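Local coordinates for GNAT family acetyltransferase (Mycobacterium smegmatis, PDB 6C30), which probably transfers an acetyl group from acetyl-CoA to an amino group of its substrate, as a RimJ-type N-acetyltransferase of the GNAT family, at residues A[15-20]-A[88-93]; A[133-138]-A[163-168]; A[137-142]-A[149-154]. One frame throughout, in Å; residues are numbered along the deposited sequence.

Contact 1 (A[15-20]-A[88-93])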
loop_
_atom_site.group_PDB
_atom_site.type_symbol
_atom_site.label_atom_id
_atom_site.label_comp_id
_atom_site.label_asym_id
_atom_site.label_seq_id
_atom_site.Cartn_x
_atom_site.Cartn_y
_atom_site.Cartn_z
ATOM N N ASP A 15 7.281 -4.434 -8.246
ATOM C CA ASP A 15 6.390 -3.318 -8.537
ATOM C C ASP A 15 5.146 -3.484 -7.692
ATOM O O ASP A 15 4.927 -4.554 -7.103
ATOM C CB ASP A 15 6.034 -3.272 -10.031
ATOM C CG ASP A 15 5.669 -1.876 -10.514
ATOM O OD1 ASP A 15 5.564 -0.951 -9.681
ATOM O OD2 ASP A 15 5.470 -1.711 -11.740
ATOM N N THR A 16 4.340 -2.430 -7.632
ATOM C CA THR A 16 2.995 -2.526 -7.095
ATOM C C THR A 16 2.004 -2.371 -8.243
ATOM O O THR A 16 2.360 -1.907 -9.328
ATOM C CB THR A 16 2.730 -1.464 -6.028
ATOM O OG1 THR A 16 2.765 -0.161 -6.625
ATOM C CG2 THR A 16 3.787 -1.518 -4.934
ATOM N N VAL A 17 0.766 -2.789 -8.012
ATOM C CA VAL A 17 -0.293 -2.619 -9.001
ATOM C C VAL A 17 -1.495 -2.024 -8.283
ATOM O O VAL A 17 -1.791 -2.390 -7.145
ATOM C CB VAL A 17 -0.682 -3.945 -9.691
ATOM C CG1 VAL A 17 -1.569 -3.665 -10.899
ATOM C CG2 VAL A 17 0.568 -4.721 -10.119
ATOM N N GLY A 18 -2.178 -1.087 -8.935
ATOM C CA GLY A 18 -3.247 -0.357 -8.273
ATOM C C GLY A 18 -2.673 0.852 -7.555
ATOM O O GLY A 18 -1.594 1.320 -7.906
ATOM N N PRO A 19 -3.373 1.358 -6.532
ATOM C CA PRO A 19 -4.612 0.817 -5.972
ATOM C C PRO A 19 -5.864 1.099 -6.802
ATOM O O PRO A 19 -5.902 2.021 -7.626
ATOM C CB PRO A 19 -4.707 1.518 -4.616
ATOM C CG PRO A 19 -4.038 2.829 -4.840
ATOM C CD PRO A 19 -2.899 2.534 -5.775
ATOM N N LEU A 20 -6.879 0.277 -6.567
ATOM C CA LEU A 20 -8.201 0.476 -7.140
ATOM C C LEU A 20 -9.172 0.682 -6.007
ATOM O O LEU A 20 -8.956 0.169 -4.903
ATOM C CB LEU A 20 -8.642 -0.733 -7.961
ATOM C CG LEU A 20 -7.693 -1.285 -9.020
ATOM C CD1 LEU A 20 -8.367 -2.452 -9.701
ATOM C CD2 LEU A 20 -7.335 -0.198 -10.022
ATOM N N LEU A 88 6.252 -13.694 -10.598
ATOM C CA LEU A 88 5.957 -12.428 -9.916
ATOM C C LEU A 88 4.979 -12.747 -8.789
ATOM O O LEU A 88 3.772 -12.906 -9.010
ATOM C CB LEU A 88 5.368 -11.363 -10.854
ATOM C CG LEU A 88 6.290 -10.798 -11.945
ATOM C CD1 LEU A 88 6.345 -11.681 -13.189
ATOM C CD2 LEU A 88 5.847 -9.387 -12.318
ATOM N N PRO A 89 5.503 -12.866 -7.569
ATOM C CA PRO A 89 4.679 -13.263 -6.422
ATOM C C PRO A 89 4.114 -12.062 -5.658
ATOM O O PRO A 89 4.821 -11.422 -4.880
ATOM C CB PRO A 89 5.655 -14.066 -5.558
ATOM C CG PRO A 89 7.002 -13.422 -5.842
ATOM C CD PRO A 89 6.949 -12.995 -7.297
ATOM N N PHE A 90 2.841 -11.759 -5.891
ATOM C CA PHE A 90 2.184 -10.652 -5.211
ATOM C C PHE A 90 1.288 -11.090 -4.065
ATOM O O PHE A 90 0.777 -12.220 -4.019
ATOM C CB PHE A 90 1.315 -9.845 -6.184
ATOM C CG PHE A 90 2.067 -9.165 -7.290
ATOM C CD1 PHE A 90 2.708 -7.953 -7.059
ATOM C CD2 PHE A 90 2.079 -9.698 -8.578
ATOM C CE1 PHE A 90 3.377 -7.301 -8.090
ATOM C CE2 PHE A 90 2.753 -9.054 -9.614
ATOM C CZ PHE A 90 3.404 -7.856 -9.365
ATOM N N VAL A 91 1.078 -10.145 -3.160
ATOM C CA VAL A 91 0.056 -10.218 -2.123
ATOM C C VAL A 91 -1.111 -9.350 -2.564
ATOM O O VAL A 91 -0.912 -8.259 -3.124
ATOM C CB VAL A 91 0.605 -9.739 -0.766
ATOM C CG1 VAL A 91 -0.516 -9.468 0.239
ATOM C CG2 VAL A 91 1.605 -10.764 -0.226
ATOM N N ILE A 92 -2.325 -9.851 -2.335
ATOM C CA ILE A 92 -3.531 -9.049 -2.523
ATOM C C ILE A 92 -3.823 -8.321 -1.225
ATOM O O ILE A 92 -3.970 -8.950 -0.172
ATOM C CB ILE A 92 -4.751 -9.913 -2.910
ATOM C CG1 ILE A 92 -4.446 -10.801 -4.117
ATOM C CG2 ILE A 92 -5.980 -9.013 -3.151
ATOM C CD1 ILE A 92 -5.497 -11.882 -4.350
ATOM N N GLU A 93 -3.877 -6.991 -1.303
ATOM C CA GLU A 93 -4.247 -6.165 -0.152
ATOM C C GLU A 93 -5.676 -5.658 -0.277
ATOM O O GLU A 93 -6.098 -5.237 -1.356
ATOM C CB GLU A 93 -3.320 -4.954 -0.007
ATOM C CG GLU A 93 -1.902 -5.318 0.414
ATOM C CD GLU A 93 -1.064 -4.104 0.764
ATOM O OE1 GLU A 93 -1.476 -2.961 0.445
ATOM O OE2 GLU A 93 0.012 -4.292 1.362
#

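Contact 2 (A[133-138]-A[163-168])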
loop_
_atom_site.group_PDB
_atom_site.type_symbol
_atom_site.label_atom_id
_atom_site.label_comp_id
_atom_site.label_asym_id
_atom_site.label_seq_id
_atom_site.Cartn_x
_atom_site.Cartn_y
_atom_site.Cartn_z
ATOM N N ALA A 133 -10.750 -8.467 -9.150
ATOM C CA ALA A 133 -9.896 -7.286 -9.203
ATOM C C ALA A 133 -8.415 -7.648 -9.240
ATOM O O ALA A 133 -7.639 -7.043 -9.982
ATOM C CB ALA A 133 -10.176 -6.366 -8.019
ATOM N N ALA A 134 -8.032 -8.634 -8.435
ATOM C CA ALA A 134 -6.640 -9.071 -8.398
ATOM C C ALA A 134 -6.199 -9.643 -9.743
ATOM O O ALA A 134 -5.119 -9.319 -10.246
ATOM C CB ALA A 134 -6.433 -10.095 -7.289
ATOM N N LEU A 135 -7.033 -10.494 -10.327
ATOM C CA LEU A 135 -6.732 -11.038 -11.643
ATOM C C LEU A 135 -6.657 -9.947 -12.711
ATOM O O LEU A 135 -5.773 -9.967 -13.573
ATOM C CB LEU A 135 -7.780 -12.079 -12.035
ATOM C CG LEU A 135 -7.698 -13.389 -11.255
ATOM C CD1 LEU A 135 -8.966 -14.175 -11.469
ATOM C CD2 LEU A 135 -6.502 -14.216 -11.701
ATOM N N ALA A 136 -7.592 -9.005 -12.666
ATOM C CA ALA A 136 -7.606 -7.922 -13.651
ATOM C C ALA A 136 -6.350 -7.061 -13.557
ATOM O O ALA A 136 -5.751 -6.694 -14.566
ATOM C CB ALA A 136 -8.855 -7.068 -13.475
ATOM N N MET A 137 -5.941 -6.750 -12.330
ATOM C CA MET A 137 -4.694 -6.031 -12.107
ATOM C C MET A 137 -3.500 -6.844 -12.594
ATOM O O MET A 137 -2.586 -6.315 -13.217
ATOM C CB MET A 137 -4.523 -5.695 -10.624
ATOM C CG MET A 137 -5.374 -4.517 -10.168
ATOM S SD MET A 137 -4.977 -3.966 -8.495
ATOM C CE MET A 137 -5.736 -5.251 -7.515
ATOM N N GLY A 138 -3.508 -8.143 -12.298
ATOM C CA GLY A 138 -2.431 -9.007 -12.738
ATOM C C GLY A 138 -2.289 -8.994 -14.244
ATOM O O GLY A 138 -1.180 -8.863 -14.780
ATOM N N ARG A 163 -13.972 -21.128 -11.550
ATOM C CA ARG A 163 -14.327 -21.042 -12.968
ATOM C C ARG A 163 -15.116 -19.773 -13.262
ATOM O O ARG A 163 -14.893 -19.116 -14.274
ATOM C CB ARG A 163 -15.122 -22.276 -13.405
ATOM C CG ARG A 163 -14.281 -23.557 -13.375
ATOM C CD ARG A 163 -15.081 -24.781 -13.782
ATOM N NE ARG A 163 -15.473 -24.726 -15.186
ATOM C CZ ARG A 163 -16.169 -25.678 -15.799
ATOM N NH1 ARG A 163 -16.546 -26.755 -15.126
ATOM N NH2 ARG A 163 -16.466 -25.553 -17.087
ATOM N N ALA A 164 -16.015 -19.415 -12.356
ATOM C CA ALA A 164 -16.820 -18.212 -12.552
ATOM C C ALA A 164 -15.974 -16.947 -12.454
ATOM O O ALA A 164 -16.149 -16.012 -13.242
ATOM C CB ALA A 164 -17.953 -18.173 -11.543
ATOM N N VAL A 165 -15.060 -16.915 -11.489
ATOM C CA VAL A 165 -14.164 -15.770 -11.327
ATOM C C VAL A 165 -13.317 -15.568 -12.590
ATOM O O VAL A 165 -13.225 -14.461 -13.120
ATOM C CB VAL A 165 -13.253 -15.958 -10.085
ATOM C CG1 VAL A 165 -12.084 -15.004 -10.109
ATOM C CG2 VAL A 165 -14.059 -15.771 -8.800
ATOM N N LEU A 166 -12.719 -16.651 -13.080
ATOM C CA LEU A 166 -11.865 -16.583 -14.258
ATOM C C LEU A 166 -12.652 -16.194 -15.510
ATOM O O LEU A 166 -12.191 -15.366 -16.304
ATOM C CB LEU A 166 -11.152 -17.930 -14.463
ATOM C CG LEU A 166 -10.098 -18.260 -13.399
ATOM C CD1 LEU A 166 -9.789 -19.750 -13.386
ATOM C CD2 LEU A 166 -8.827 -17.448 -13.629
ATOM N N ALA A 167 -13.835 -16.781 -15.683
ATOM C CA ALA A 167 -14.662 -16.452 -16.843
ATOM C C ALA A 167 -15.087 -14.988 -16.785
ATOM O O ALA A 167 -15.145 -14.307 -17.815
ATOM C CB ALA A 167 -15.874 -17.359 -16.907
ATOM N N HIS A 168 -15.365 -14.499 -15.583
ATOM C CA HIS A 168 -15.862 -13.139 -15.428
ATOM C C HIS A 168 -14.910 -12.103 -16.012
ATOM O O HIS A 168 -15.344 -11.173 -16.694
ATOM C CB HIS A 168 -16.125 -12.825 -13.956
ATOM C CG HIS A 168 -16.653 -11.444 -13.731
ATOM N ND1 HIS A 168 -18.000 -11.151 -13.755
ATOM C CD2 HIS A 168 -16.015 -10.272 -13.505
ATOM C CE1 HIS A 168 -18.170 -9.858 -13.541
ATOM N NE2 HIS A 168 -16.981 -9.301 -13.387
#

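Contact 3 (A[137-142]-A[149-154])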
loop_
_atom_site.group_PDB
_atom_site.type_symbol
_atom_site.label_atom_id
_atom_site.label_comp_id
_atom_site.label_asym_id
_atom_site.label_seq_id
_atom_site.Cartn_x
_atom_site.Cartn_y
_atom_site.Cartn_z
ATOM N N MET A 137 -5.941 -6.750 -12.330
ATOM C CA MET A 137 -4.694 -6.031 -12.107
ATOM C C MET A 137 -3.500 -6.844 -12.594
ATOM O O MET A 137 -2.586 -6.315 -13.217
ATOM C CB MET A 137 -4.523 -5.695 -10.624
ATOM C CG MET A 137 -5.374 -4.517 -10.168
ATOM S SD MET A 137 -4.977 -3.966 -8.495
ATOM C CE MET A 137 -5.736 -5.251 -7.515
ATOM N N GLY A 138 -3.508 -8.143 -12.298
ATOM C CA GLY A 138 -2.431 -9.007 -12.738
ATOM C C GLY A 138 -2.289 -8.994 -14.244
ATOM O O GLY A 138 -1.180 -8.863 -14.780
ATOM N N LEU A 139 -3.422 -9.136 -14.930
ATOM C CA LEU A 139 -3.427 -9.124 -16.391
ATOM C C LEU A 139 -2.901 -7.809 -16.935
ATOM O O LEU A 139 -2.093 -7.802 -17.858
ATOM C CB LEU A 139 -4.835 -9.390 -16.931
ATOM C CG LEU A 139 -5.349 -10.813 -16.736
ATOM C CD1 LEU A 139 -6.803 -10.900 -17.173
ATOM C CD2 LEU A 139 -4.480 -11.816 -17.502
ATOM N N ASP A 140 -3.367 -6.693 -16.380
ATOM C CA ASP A 140 -2.919 -5.402 -16.884
ATOM C C ASP A 140 -1.409 -5.268 -16.730
ATOM O O ASP A 140 -0.708 -4.848 -17.649
ATOM C CB ASP A 140 -3.635 -4.262 -16.163
ATOM C CG ASP A 140 -3.313 -2.912 -16.764
ATOM O OD1 ASP A 140 -3.870 -2.602 -17.840
ATOM O OD2 ASP A 140 -2.507 -2.168 -16.166
ATOM N N HIS A 141 -0.907 -5.659 -15.566
ATOM C CA HIS A 141 0.521 -5.600 -15.308
ATOM C C HIS A 141 1.313 -6.513 -16.249
ATOM O O HIS A 141 2.349 -6.124 -16.784
ATOM C CB HIS A 141 0.796 -5.971 -13.851
ATOM C CG HIS A 141 2.190 -5.671 -13.415
ATOM N ND1 HIS A 141 2.665 -4.384 -13.297
ATOM C CD2 HIS A 141 3.218 -6.487 -13.078
ATOM C CE1 HIS A 141 3.924 -4.417 -12.898
ATOM N NE2 HIS A 141 4.283 -5.681 -12.753
ATOM N N CYS A 142 0.821 -7.730 -16.447
ATOM C CA CYS A 142 1.510 -8.690 -17.308
ATOM C C CYS A 142 1.574 -8.236 -18.760
ATOM O O CYS A 142 2.583 -8.444 -19.428
ATOM C CB CYS A 142 0.828 -10.053 -17.230
ATOM S SG CYS A 142 1.221 -10.959 -15.714
ATOM N N HIS A 149 2.494 -11.649 -23.742
ATOM C CA HIS A 149 1.472 -11.763 -24.776
ATOM C C HIS A 149 0.269 -12.618 -24.356
ATOM O O HIS A 149 -0.824 -12.465 -24.885
ATOM C CB HIS A 149 2.096 -12.343 -26.053
ATOM C CG HIS A 149 1.104 -12.607 -27.141
ATOM N ND1 HIS A 149 0.664 -13.874 -27.458
ATOM C CD2 HIS A 149 0.442 -11.761 -27.967
ATOM C CE1 HIS A 149 -0.215 -13.800 -28.442
ATOM N NE2 HIS A 149 -0.369 -12.527 -28.768
ATOM N N ARG A 150 0.474 -13.500 -23.383
ATOM C CA ARG A 150 -0.540 -14.479 -23.021
ATOM C C ARG A 150 -0.448 -14.813 -21.537
ATOM O O ARG A 150 0.649 -14.923 -20.992
ATOM C CB ARG A 150 -0.365 -15.737 -23.878
ATOM C CG ARG A 150 -1.316 -16.885 -23.595
ATOM C CD ARG A 150 -1.145 -18.011 -24.636
ATOM N NE ARG A 150 -2.018 -19.142 -24.334
ATOM C CZ ARG A 150 -1.760 -20.051 -23.402
ATOM N NH1 ARG A 150 -0.637 -19.973 -22.696
ATOM N NH2 ARG A 150 -2.618 -21.038 -23.181
ATOM N N ILE A 151 -1.602 -14.958 -20.898
ATOM C CA ILE A 151 -1.680 -15.476 -19.538
ATOM C C ILE A 151 -2.686 -16.620 -19.500
ATOM O O ILE A 151 -3.789 -16.519 -20.059
ATOM C CB ILE A 151 -2.079 -14.376 -18.539
ATOM C CG1 ILE A 151 -0.978 -13.309 -18.447
ATOM C CG2 ILE A 151 -2.377 -14.961 -17.161
ATOM C CD1 ILE A 151 0.349 -13.821 -17.910
ATOM N N GLU A 152 -2.304 -17.724 -18.863
ATOM C CA GLU A 152 -3.194 -18.863 -18.712
ATOM C C GLU A 152 -3.416 -19.186 -17.243
ATOM O O GLU A 152 -2.693 -18.686 -16.376
ATOM C CB GLU A 152 -2.628 -20.093 -19.425
ATOM C CG GLU A 152 -1.338 -20.601 -18.789
ATOM C CD GLU A 152 -0.737 -21.797 -19.501
ATOM O OE1 GLU A 152 0.043 -22.526 -18.859
ATOM O OE2 GLU A 152 -1.021 -22.016 -20.704
ATOM N N ALA A 153 -4.418 -20.012 -16.976
ATOM C CA ALA A 153 -4.681 -20.503 -15.622
ATOM C C ALA A 153 -5.254 -21.901 -15.705
ATOM O O ALA A 153 -5.811 -22.300 -16.740
ATOM C CB ALA A 153 -5.639 -19.586 -14.869
ATOM N N THR A 154 -5.088 -22.666 -14.630
ATOM C CA THR A 154 -5.665 -24.003 -14.563
ATOM C C THR A 154 -6.623 -24.086 -13.381
ATOM O O THR A 154 -6.402 -23.472 -12.324
ATOM C CB THR A 154 -4.578 -25.100 -14.466
ATOM O OG1 THR A 154 -3.693 -24.802 -13.377
ATOM C CG2 THR A 154 -3.777 -25.153 -15.753
#

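Contact 1 (A[15-20]-A[88-93])
Asp15 and Val17 of 15-20 meet Phe90 of 88-93 with no backbone hydrogen bond between the two segments. Both are extended: 88-93 is strand throughout, and 15-20 becomes strand from Val17 onward, Asp15 still belonging to the loop that leads in. They are not neighbours in the sheet, because strand 25-31 lies between them, pairing antiparallel with each; Val17 bonds through its backbone to Leu29.

What bridges the gap is the Phe90 ring. Its CG stands anti to the carbonyl carbon (chi1 -64°), and from there the ring rises toward 15-20. The carbonyl O of Asp15 comes to the ring edge, in the ring plane, 3.3 Å from Phe90 CE1. That is probably the more favourable side of an aromatic ring for an oxygen, since the rim hydrogens carry partial positive charge while the faces are electron-rich. Asp15 O is buried here and has no hydrogen-bond partner in the model, and the ring edge does not take the place of one. Val17 adds a looser apolar touch, its CG2 lying 4.3 Å from Phe90 CZ; a branched, wholly apolar residue fits this buried strand position. The Asp15 carboxylate turns away from the ring and back on its own chain, where Asp15 OD1 accepts from Thr16 N at 2.8 Å, met from above the carboxylate plane in a bent bond.

Trp13 meets the Phe90 ring edge-to-face, and Val17 also touches Met137 of helix 130-143. Strands 17-22, 25-31 and 88-94 are successive antiparallel neighbours at the N-terminal side of the mixed GNAT sheet, and Val17 and Phe90 pack together there beside helix 130-143, with His141 of that helix close to the ring.

Contact 2 (A[133-138]-A[163-168])
Leu135 and Leu166 share one conformation, CG anti to the carbonyl carbon (chi1 -71° and -69°) and chi2 near trans, which extends each side chain off its helix and brings a terminal methyl into the gap. Val165 turns CG1 anti to its backbone N (chi1 164°), the placing that puts this methyl against the leucine.

A single methyl, Leu135 CD1, does all the touching from 133-138. It lies 3.5 Å from Val165 CG1, a snug approach in which the two side chains cross at about a right angle, and 3.9 Å from Leu166 CD2, where they meet aslant. The helices are well separated at this point, with the CA atoms of Leu135 and Leu166 8.0 Å apart, and side chains from both fill the distance, Leu135 CD1 meeting one methyl from each of its two partners. Tyr119 of strand 114-121 touches both Leu135 and Val165, and Leu166 rests on Ala153 and Val155 of strand 150-155.

No hydrogen bond or charge pair crosses between the segments. The contact therefore depends on methyl shape and on the exclusion of water, while backbone bonds such as Met137 N to Ala133 O and Ala167 N to Arg163 O stay within each helix.

Contact 3 (A[137-142]-A[149-154])
This is a buried apolar contact between a helix and a strand, inside the beta-alpha-beta unit made of strand 114-121, helix 130-143 and strand 150-155. The nearest CA atoms are those of Leu139 and Ile151, 7.3 Å apart.

Ile151 is the meeting point, set between two residues almost one helical turn apart. Its CG1 is anti to the carbonyl carbon (chi1 -66°) and its CG2 anti to the backbone N. Leu139 CD2 sits at the fork of these branches, 3.7 Å from Ile151 CB, 3.8 Å from Ile151 CG2 and 3.9 Å from Ile151 CG1. The CG1 arm continues to Cys142: Ile151 CD1 lies 3.7 Å from Cys142 SG and 3.9 Å from Cys142 CB. Because the CB of Cys142 points toward the strand, a short, weakly polar side chain suffices there, whereas the CB of Leu139 starts off to one side and that residue needs its longer chain. Ala115 and Ile117 of strand 114-121 continue the apolar surface beside Ile151.

The opposite side of the strand is charged. Arg150 grips Glu152 end-on, with NH1 and NH2 both bonding to OE2, at 2.9 Å from NH1. The oxygen lies close to the guanidinium plane; NH2 meets its anti lone pair, while NH1 comes from above the carboxylate plane. Arg150 also pairs with Glu174, which probably further steadies the guanidinium.

An apolar strand face against the helix and a polar one turned from it suit a beta-alpha-beta crossover, here the one linking the parallel central strands of the GNAT fold. In GNAT enzymes the loop leading into this helix typically binds the acetyl-CoA pyrophosphate, and its glycine- and arginine-rich sequence here is consistent with that role.

How the contacts relate
All three contacts are buried, and helix 130-143 connects them. The segments of contacts 2 and 3 overlap on it at Met137 and Gly138, but the touching residues differ: Leu135 reaches helix 160-169, while Leu139 and Cys142 reach strand 150-155. Contact 1 lies at the N-terminal edge of the sheet, where a loop residue and the first strand meet strand 88-94, yet it abuts the same helix, with Leu20 on Met137 and Ile92 on Ala134. Contacts 2 and 3 rest on aliphatic groups, with a thiol added in contact 3, whereas contact 1 sets a carbonyl oxygen at an aromatic edge. Only contact 1 lies near the second subunit, where Thr16 packs on Trp216 of that subunit.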